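Tudor and KH domain-containing protein homolog (Bombyx mori, PDB 5VQH) takes part in primary piRNA biogenesis and transposon repression in the germline, its extended Tudor domain binding symmetrically dimethylated arginines of the Piwi proteins Siwi and Ago3. Local coordinates at residues S34-Q39 and E174-L179; D49-H54 and W89-V94; V111-L114 and S119-V122. One frame throughout, in Å; residues are numbered along the deposited sequence.

Contact 1 of 3, residues S34-Q39 and E174-L179; sequences SRFWVQ and ERFEEL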
# COMPACT_ATOMS: atom_id res chain seq x y z
N SER A 34 -8.66 4.70 8.08
CA SER A 34 -7.58 5.08 8.94
C SER A 34 -6.21 4.63 8.42
O SER A 34 -5.22 4.98 8.99
CB SER A 34 -7.84 4.54 10.35
OG SER A 34 -9.00 5.17 10.90
N ARG A 35 -6.17 3.85 7.34
CA ARG A 35 -4.96 3.20 6.90
C ARG A 35 -5.11 2.72 5.48
O ARG A 35 -5.67 1.63 5.22
CB ARG A 35 -4.65 2.01 7.80
CG ARG A 35 -3.21 1.50 7.75
CD ARG A 35 -3.02 0.42 8.81
NE ARG A 35 -2.09 -0.65 8.41
CZ ARG A 35 -0.77 -0.61 8.59
NH1 ARG A 35 -0.18 0.45 9.15
NH2 ARG A 35 -0.02 -1.65 8.20
N PHE A 36 -4.60 3.53 4.55
CA PHE A 36 -4.57 3.16 3.14
C PHE A 36 -3.30 3.66 2.47
O PHE A 36 -2.49 4.32 3.10
CB PHE A 36 -5.83 3.64 2.43
CG PHE A 36 -6.04 5.09 2.48
CD1 PHE A 36 -5.67 5.87 1.41
CD2 PHE A 36 -6.64 5.68 3.59
CE1 PHE A 36 -5.86 7.24 1.43
CE2 PHE A 36 -6.83 7.06 3.65
CZ PHE A 36 -6.43 7.85 2.55
N TRP A 37 -3.11 3.27 1.22
CA TRP A 37 -1.91 3.53 0.47
C TRP A 37 -2.21 4.26 -0.85
O TRP A 37 -3.13 3.92 -1.57
CB TRP A 37 -1.14 2.19 0.28
CG TRP A 37 -0.58 1.68 1.64
CD1 TRP A 37 0.65 1.97 2.19
CD2 TRP A 37 -1.22 0.83 2.58
NE1 TRP A 37 0.78 1.37 3.41
CE2 TRP A 37 -0.36 0.67 3.66
CE3 TRP A 37 -2.44 0.17 2.61
CZ2 TRP A 37 -0.68 -0.11 4.76
CZ3 TRP A 37 -2.77 -0.58 3.69
CH2 TRP A 37 -1.91 -0.74 4.74
N VAL A 38 -1.46 5.30 -1.16
CA VAL A 38 -1.61 5.96 -2.45
C VAL A 38 -0.31 5.88 -3.24
O VAL A 38 0.75 5.69 -2.67
CB VAL A 38 -2.08 7.41 -2.34
CG1 VAL A 38 -3.28 7.50 -1.43
CG2 VAL A 38 -1.02 8.31 -1.77
N GLN A 39 -0.45 5.98 -4.56
CA GLN A 39 0.64 6.14 -5.50
C GLN A 39 0.45 7.49 -6.18
O GLN A 39 -0.67 7.90 -6.44
CB GLN A 39 0.59 5.07 -6.56
CG GLN A 39 0.61 3.66 -6.02
CD GLN A 39 0.05 2.68 -7.01
OE1 GLN A 39 -0.94 2.97 -7.70
NE2 GLN A 39 0.66 1.53 -7.08
N GLU A 174 -16.00 -0.76 3.06
CA GLU A 174 -16.42 -1.16 1.71
C GLU A 174 -16.75 0.04 0.81
O GLU A 174 -16.38 0.11 -0.37
CB GLU A 174 -17.65 -2.06 1.82
CG GLU A 174 -18.22 -2.51 0.48
CD GLU A 174 -17.16 -3.03 -0.47
OE1 GLU A 174 -16.20 -3.70 -0.00
OE2 GLU A 174 -17.28 -2.77 -1.69
N ARG A 175 -17.46 0.99 1.39
CA ARG A 175 -17.93 2.15 0.69
C ARG A 175 -16.76 3.10 0.36
O ARG A 175 -16.71 3.72 -0.73
CB ARG A 175 -18.99 2.79 1.58
CG ARG A 175 -19.66 3.98 0.98
CD ARG A 175 -20.79 3.63 0.04
NE ARG A 175 -21.17 4.89 -0.57
CZ ARG A 175 -21.17 5.13 -1.87
NH1 ARG A 175 -20.85 4.18 -2.77
NH2 ARG A 175 -21.53 6.34 -2.29
N PHE A 176 -15.81 3.16 1.28
CA PHE A 176 -14.58 3.86 1.06
C PHE A 176 -13.82 3.21 -0.09
O PHE A 176 -13.18 3.92 -0.86
CB PHE A 176 -13.73 3.87 2.34
CG PHE A 176 -12.39 4.59 2.20
CD1 PHE A 176 -12.33 5.94 1.92
CD2 PHE A 176 -11.18 3.90 2.43
CE1 PHE A 176 -11.10 6.60 1.83
CE2 PHE A 176 -9.94 4.56 2.35
CZ PHE A 176 -9.91 5.91 2.04
N GLU A 177 -13.90 1.89 -0.24
CA GLU A 177 -13.26 1.27 -1.38
C GLU A 177 -13.99 1.60 -2.68
O GLU A 177 -13.38 1.60 -3.74
CB GLU A 177 -13.15 -0.24 -1.21
CG GLU A 177 -12.30 -0.67 -0.01
CD GLU A 177 -12.03 -2.17 0.02
OE1 GLU A 177 -12.12 -2.83 -1.03
OE2 GLU A 177 -11.69 -2.71 1.09
N GLU A 178 -15.28 1.84 -2.61
CA GLU A 178 -16.04 2.14 -3.83
C GLU A 178 -15.75 3.57 -4.22
O GLU A 178 -15.44 3.84 -5.38
CB GLU A 178 -17.55 1.94 -3.66
CG GLU A 178 -18.01 0.48 -3.67
CD GLU A 178 -19.33 0.22 -2.88
OE1 GLU A 178 -20.18 1.13 -2.76
OE2 GLU A 178 -19.52 -0.92 -2.37
N LEU A 179 -15.82 4.47 -3.25
CA LEU A 179 -15.64 5.89 -3.53
C LEU A 179 -14.25 6.18 -4.08
O LEU A 179 -14.12 7.00 -5.00
CB LEU A 179 -15.86 6.73 -2.27
CG LEU A 179 -17.27 6.71 -1.69
CD1 LEU A 179 -17.28 7.38 -0.33
CD2 LEU A 179 -18.20 7.41 -2.66
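F36 and F176 are the two residues that meet here, the strand offering a ring face and the helix a ring edge. The helix first brings R175, far from the strand: its NH1 donates to E178 OE1 at 3.1 Å, with that oxygen lying nearly in the guanidinium plane and accepting through its anti lone pair. NE of the same group forms a salt bridge with E232, and L179 CD2 covers one guanidinium face, so polar bonds hold its rim while a methyl lies over one face.

F176 follows and is the one residue of this segment to touch 34-39. With CG anti to the backbone N (chi1 180°), its ring reaches out from the helix and leads with CZ, which comes to 3.6 Å from F36 CD2; CE2 follows close behind. The result is a T-shaped (edge-to-face) pair with planes 68° apart, and CZ stands nearer the rim of the F36 ring than its middle. F36 presents that face by placing CG between its own backbone N and carbonyl carbon. With an alanine at F36, the edge of F176 would probably lose the face it rests on, and a gap would open between helix and strand.

At the end of the segment L179 packs on V225 and V228 of helix 225-231. F176 also touches V225, as well as V30 and L146, while F36 lies on C144: helix 170-179 thus plugs a phenylalanine between helix 225-231 and strands 23-30, 35-40 and 142-146, in the staphylococcal nuclease-like half of the extended Tudor domain.

Contact 2 of 3, residues D49-H54 and W89-V94; sequences DDLVAH and WYRARV. With 2MR (n3, n4-dimethylarginine), chain C.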
# COMPACT_ATOMS: atom_id res chain seq x y z
N ASP A 49 4.75 -0.07 -13.95
CA ASP A 49 4.24 -0.97 -14.99
C ASP A 49 5.35 -1.76 -15.69
O ASP A 49 5.24 -2.94 -15.93
CB ASP A 49 3.47 -0.20 -16.05
CG ASP A 49 2.12 0.32 -15.57
OD1 ASP A 49 1.67 -0.00 -14.44
OD2 ASP A 49 1.48 1.07 -16.35
N ASP A 50 6.42 -1.08 -16.06
CA ASP A 50 7.48 -1.73 -16.81
C ASP A 50 8.21 -2.71 -15.94
O ASP A 50 8.63 -3.78 -16.40
CB ASP A 50 8.48 -0.68 -17.32
CG ASP A 50 7.90 0.15 -18.44
OD1 ASP A 50 7.04 -0.43 -19.15
OD2 ASP A 50 8.27 1.35 -18.58
N LEU A 51 8.38 -2.30 -14.68
CA LEU A 51 9.06 -3.13 -13.70
C LEU A 51 8.28 -4.42 -13.39
O LEU A 51 8.87 -5.48 -13.26
CB LEU A 51 9.33 -2.34 -12.43
CG LEU A 51 10.02 -3.07 -11.27
CD1 LEU A 51 11.33 -3.64 -11.73
CD2 LEU A 51 10.25 -2.15 -10.08
N VAL A 52 6.97 -4.34 -13.29
CA VAL A 52 6.16 -5.53 -13.01
C VAL A 52 6.29 -6.52 -14.15
O VAL A 52 6.43 -7.70 -13.93
CB VAL A 52 4.66 -5.19 -12.82
CG1 VAL A 52 3.82 -6.44 -12.66
CG2 VAL A 52 4.46 -4.33 -11.60
N ALA A 53 6.19 -6.02 -15.37
CA ALA A 53 6.33 -6.83 -16.58
C ALA A 53 7.70 -7.47 -16.66
O ALA A 53 7.84 -8.62 -17.01
CB ALA A 53 6.14 -5.96 -17.81
N HIS A 54 8.72 -6.70 -16.37
CA HIS A 54 10.05 -7.26 -16.39
C HIS A 54 10.24 -8.34 -15.30
O HIS A 54 10.71 -9.45 -15.59
CB HIS A 54 11.05 -6.13 -16.22
CG HIS A 54 12.47 -6.57 -16.35
ND1 HIS A 54 13.52 -5.81 -15.89
CD2 HIS A 54 13.01 -7.69 -16.87
CE1 HIS A 54 14.65 -6.43 -16.15
NE2 HIS A 54 14.37 -7.58 -16.73
N TRP A 89 4.83 -10.99 -10.49
CA TRP A 89 5.88 -10.81 -9.49
C TRP A 89 6.02 -9.37 -9.05
O TRP A 89 6.00 -8.43 -9.87
CB TRP A 89 7.24 -11.34 -10.01
CG TRP A 89 7.27 -12.85 -10.09
CD1 TRP A 89 6.79 -13.64 -11.09
CD2 TRP A 89 7.74 -13.75 -9.09
NE1 TRP A 89 6.96 -14.97 -10.79
CE2 TRP A 89 7.54 -15.06 -9.57
CE3 TRP A 89 8.33 -13.58 -7.83
CZ2 TRP A 89 7.89 -16.17 -8.84
CZ3 TRP A 89 8.67 -14.68 -7.13
CH2 TRP A 89 8.46 -15.97 -7.64
N TYR A 90 6.20 -9.20 -7.74
CA TYR A 90 6.20 -7.88 -7.10
C TYR A 90 7.31 -7.80 -6.04
O TYR A 90 7.87 -8.80 -5.57
CB TYR A 90 4.81 -7.61 -6.50
CG TYR A 90 3.72 -7.56 -7.54
CD1 TYR A 90 3.50 -6.42 -8.26
CD2 TYR A 90 2.93 -8.67 -7.82
CE1 TYR A 90 2.52 -6.36 -9.24
CE2 TYR A 90 1.94 -8.63 -8.80
CZ TYR A 90 1.74 -7.45 -9.51
OH TYR A 90 0.78 -7.31 -10.50
N ARG A 91 7.64 -6.57 -5.69
CA ARG A 91 8.58 -6.32 -4.66
C ARG A 91 7.76 -6.25 -3.39
O ARG A 91 6.78 -5.49 -3.33
CB ARG A 91 9.29 -4.99 -4.88
CG ARG A 91 9.99 -4.90 -6.21
CD ARG A 91 10.81 -3.62 -6.41
NE ARG A 91 10.08 -2.35 -6.36
CZ ARG A 91 10.67 -1.15 -6.45
NH1 ARG A 91 11.99 -1.03 -6.60
NH2 ARG A 91 9.94 -0.05 -6.37
N ALA A 92 8.17 -7.03 -2.40
CA ALA A 92 7.49 -7.07 -1.12
C ALA A 92 8.49 -7.11 0.02
O ALA A 92 9.63 -7.53 -0.17
CB ALA A 92 6.61 -8.28 -1.08
N ARG A 93 8.06 -6.70 1.20
CA ARG A 93 8.88 -6.76 2.40
C ARG A 93 8.26 -7.82 3.33
O ARG A 93 7.08 -7.79 3.58
CB ARG A 93 8.92 -5.39 3.08
CG ARG A 93 9.86 -5.29 4.26
CD ARG A 93 9.72 -3.97 5.01
NE ARG A 93 10.17 -2.79 4.23
CZ ARG A 93 11.44 -2.51 3.88
NH1 ARG A 93 12.47 -3.31 4.19
NH2 ARG A 93 11.68 -1.42 3.18
N VAL A 94 9.07 -8.74 3.84
CA VAL A 94 8.59 -9.75 4.75
C VAL A 94 8.24 -9.06 6.05
O VAL A 94 9.12 -8.47 6.69
CB VAL A 94 9.68 -10.82 4.96
CG1 VAL A 94 9.23 -11.84 5.98
CG2 VAL A 94 9.97 -11.55 3.62
N 2MR C . -4.12 -5.71 -11.87
CA 2MR C . -3.78 -6.90 -11.07
CB 2MR C . -3.10 -6.46 -9.78
CG 2MR C . -1.98 -5.44 -10.02
CD 2MR C . -1.04 -5.54 -8.83
NE 2MR C . -1.74 -5.13 -7.64
CZ 2MR C . -1.23 -5.35 -6.45
NH1 2MR C . -0.14 -5.96 -6.38
CQ1 2MR C . 0.57 -6.29 -5.16
NH2 2MR C . -1.86 -4.95 -5.34
CQ2 2MR C . -3.14 -4.26 -5.35
C 2MR C . -4.95 -7.80 -10.69
O 2MR C . -4.86 -8.68 -9.81
OXT 2MR C . -6.05 -7.71 -11.25
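V52 of helix 43-59 sets both its methyls against Y90 near the start of strand 89-98, while L51 beside it lies over R91. With CG1 anti to the backbone N (chi1 175°), the valine turns its fork to the ring: CG1 is 3.7 Å from Y90 CE1, and CG2 is equally near the same carbon. The methyls approach the ring obliquely. With Y90 CG anti to the carbonyl carbon, the ring stands between V52 on one side of its plane and the dimethylarginine on the other. There the 2MR NH1 stands 3.8 Å above the plane of the Y90 ring, over its centre. The phenol OH is hydrogen-bonded to D86, which holds the far end of the ring in place.

One residue further, the side chain of R91 bends at chi3 (-61°), and its guanidinium comes in flat beneath the leucine. L51 CD2 sits 3.7 Å from R91 NE, over one face and toward the rim, the two side chains crossing at about a right angle. The rim of the guanidinium is used by others: NE pairs with D115, NH1 and NH2 with the carbonyl oxygens of L134 and L137. The segment axes themselves pass 7.7 Å apart at 113°.

No hydrogen bond links the two segments, so residues 49-54 meet the strand through aliphatic carbon. Their valine backs a wall of the aromatic pocket that Y90 shares with F83, Y113 and Y116, and their leucine covers one face of a buried cation whose charge is probably offset by D115.

Contact 3 of 3, residues V111-L114 and S119-V122; sequences VFYL and SEYV. With 2MR (n3, n4-dimethylarginine), chain C.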
# COMPACT_ATOMS: atom_id res chain seq x y z
N VAL A 111 3.62 -10.86 3.80
CA VAL A 111 4.36 -9.88 2.96
C VAL A 111 3.58 -8.62 2.59
O VAL A 111 2.38 -8.66 2.35
CB VAL A 111 4.92 -10.51 1.69
CG1 VAL A 111 5.75 -11.74 2.04
CG2 VAL A 111 3.83 -10.90 0.72
N PHE A 112 4.28 -7.51 2.58
CA PHE A 112 3.73 -6.20 2.24
C PHE A 112 4.24 -5.81 0.86
O PHE A 112 5.46 -5.62 0.68
CB PHE A 112 4.21 -5.23 3.27
CG PHE A 112 3.90 -3.81 2.95
CD1 PHE A 112 2.63 -3.30 3.14
CD2 PHE A 112 4.90 -2.94 2.56
CE1 PHE A 112 2.37 -1.96 2.90
CE2 PHE A 112 4.63 -1.60 2.33
CZ PHE A 112 3.38 -1.11 2.50
N TYR A 113 3.32 -5.76 -0.12
CA TYR A 113 3.63 -5.38 -1.50
C TYR A 113 3.92 -3.88 -1.57
O TYR A 113 3.03 -3.03 -1.46
CB TYR A 113 2.48 -5.78 -2.40
CG TYR A 113 2.34 -7.29 -2.49
CD1 TYR A 113 3.14 -8.03 -3.33
CD2 TYR A 113 1.44 -7.95 -1.70
CE1 TYR A 113 3.03 -9.39 -3.41
CE2 TYR A 113 1.32 -9.32 -1.75
CZ TYR A 113 2.11 -10.03 -2.60
OH TYR A 113 1.98 -11.40 -2.64
N LEU A 114 5.22 -3.58 -1.73
CA LEU A 114 5.79 -2.26 -1.46
C LEU A 114 5.34 -1.13 -2.41
O LEU A 114 5.39 0.02 -2.04
CB LEU A 114 7.32 -2.37 -1.54
CG LEU A 114 8.02 -2.97 -0.35
CD1 LEU A 114 9.41 -3.42 -0.71
CD2 LEU A 114 8.08 -1.98 0.76
N SER A 119 -1.21 -6.54 1.69
CA SER A 119 -0.48 -7.56 2.42
C SER A 119 -1.18 -8.91 2.21
O SER A 119 -2.38 -8.99 2.36
CB SER A 119 -0.47 -7.21 3.90
OG SER A 119 0.68 -6.46 4.22
N GLU A 120 -0.41 -9.94 1.87
CA GLU A 120 -0.88 -11.30 1.73
C GLU A 120 0.09 -12.27 2.42
O GLU A 120 1.25 -11.94 2.65
CB GLU A 120 -0.97 -11.71 0.26
CG GLU A 120 -1.95 -10.94 -0.62
CD GLU A 120 -3.43 -11.19 -0.27
OE1 GLU A 120 -3.79 -12.37 0.04
OE2 GLU A 120 -4.20 -10.19 -0.31
N TYR A 121 -0.39 -13.46 2.72
CA TYR A 121 0.37 -14.51 3.34
C TYR A 121 0.82 -15.39 2.20
O TYR A 121 -0.02 -15.90 1.46
CB TYR A 121 -0.51 -15.33 4.29
CG TYR A 121 -0.84 -14.66 5.60
CD1 TYR A 121 0.14 -14.42 6.53
CD2 TYR A 121 -2.15 -14.29 5.90
CE1 TYR A 121 -0.15 -13.81 7.73
CE2 TYR A 121 -2.47 -13.68 7.09
CZ TYR A 121 -1.46 -13.44 8.00
OH TYR A 121 -1.74 -12.84 9.21
N VAL A 122 2.13 -15.53 2.03
CA VAL A 122 2.70 -16.29 0.95
C VAL A 122 3.60 -17.33 1.58
O VAL A 122 4.28 -17.07 2.57
CB VAL A 122 3.52 -15.38 0.01
CG1 VAL A 122 4.48 -16.17 -0.88
CG2 VAL A 122 2.58 -14.56 -0.86
N 2MR C . -4.12 -5.71 -11.87
CA 2MR C . -3.78 -6.90 -11.07
CB 2MR C . -3.10 -6.46 -9.78
CG 2MR C . -1.98 -5.44 -10.02
CD 2MR C . -1.04 -5.54 -8.83
NE 2MR C . -1.74 -5.13 -7.64
CZ 2MR C . -1.23 -5.35 -6.45
NH1 2MR C . -0.14 -5.96 -6.38
CQ1 2MR C . 0.57 -6.29 -5.16
NH2 2MR C . -1.86 -4.95 -5.34
CQ2 2MR C . -3.14 -4.26 -5.35
C 2MR C . -4.95 -7.80 -10.69
O 2MR C . -4.86 -8.68 -9.81
OXT 2MR C . -6.05 -7.71 -11.25
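V111 and E120 form the tight end of this contact, an antiparallel hydrogen-bonded pair. V111 N donates to E120 O over 2.8 Å and almost straight, at 170°. The return bond from E120 N to V111 O is longer, 3.1 Å, and more bent. That same V111 O also receives the CA-H of S119, with S119 CA 3.1 Å away. Beyond the backbone, V111 CG2 lies against E120 O and meets V122 CG2 at 4.2 Å.

Y113 closes the packing beside them. Its ring edge is touched by the aliphatic stem of E120, CG standing 3.8 Å from Y113 CE2, and the phenol oxygen brushes V122 CG2 while hydrogen-bonding to V82 O. A chi1 of -66°, with CG anti to the carbonyl carbon, turns the Y113 ring toward the ligand, whose methyl CQ1 lies 3.4 Å from Y113 CG. These strands, 108-113 and 119-123, make a beta hairpin of the canonical Tudor barrel; D118, just ahead of the second strand, hydrogen-bonds the dimethylarginine.

On the opposite face, with F112 and S119, things are slacker. The two form a non-hydrogen-bonded pair, and S119 OG lies 3.6 Å from F112 CA and at the edge of the F112 ring. Its approach to V111 O is at best a weak bond. S119 and Y121 are exposed, the tyrosine ring meeting R98 in a cation-pi contact. Back on the V111 face, the E120 chain bends at chi2 and its carboxylate turns away to a salt bridge with R84.

Contact 1 is buried and lies in the nuclease-like half, where two phenylalanines join a strand to a helix; contacts 2 and 3 belong to the Tudor half and both touch the dimethylarginine. Contact 2 is buried and sets aliphatic side chains of the helix against a tyrosine ring and an arginine, whereas contact 3 depends on backbone bonds and has a solvent side. Strands 89-98 and 108-113 are neighbours in one sheet: R93 N lies 2.9 Å from F112 O, a probable hydrogen bond, and Y90 packs on Y113, so the two contacts supply adjacent walls of one pocket. Contact 1 meets contact 3 through W37 and F112, while contacts 1 and 2, with centres 22 Å apart, do not touch.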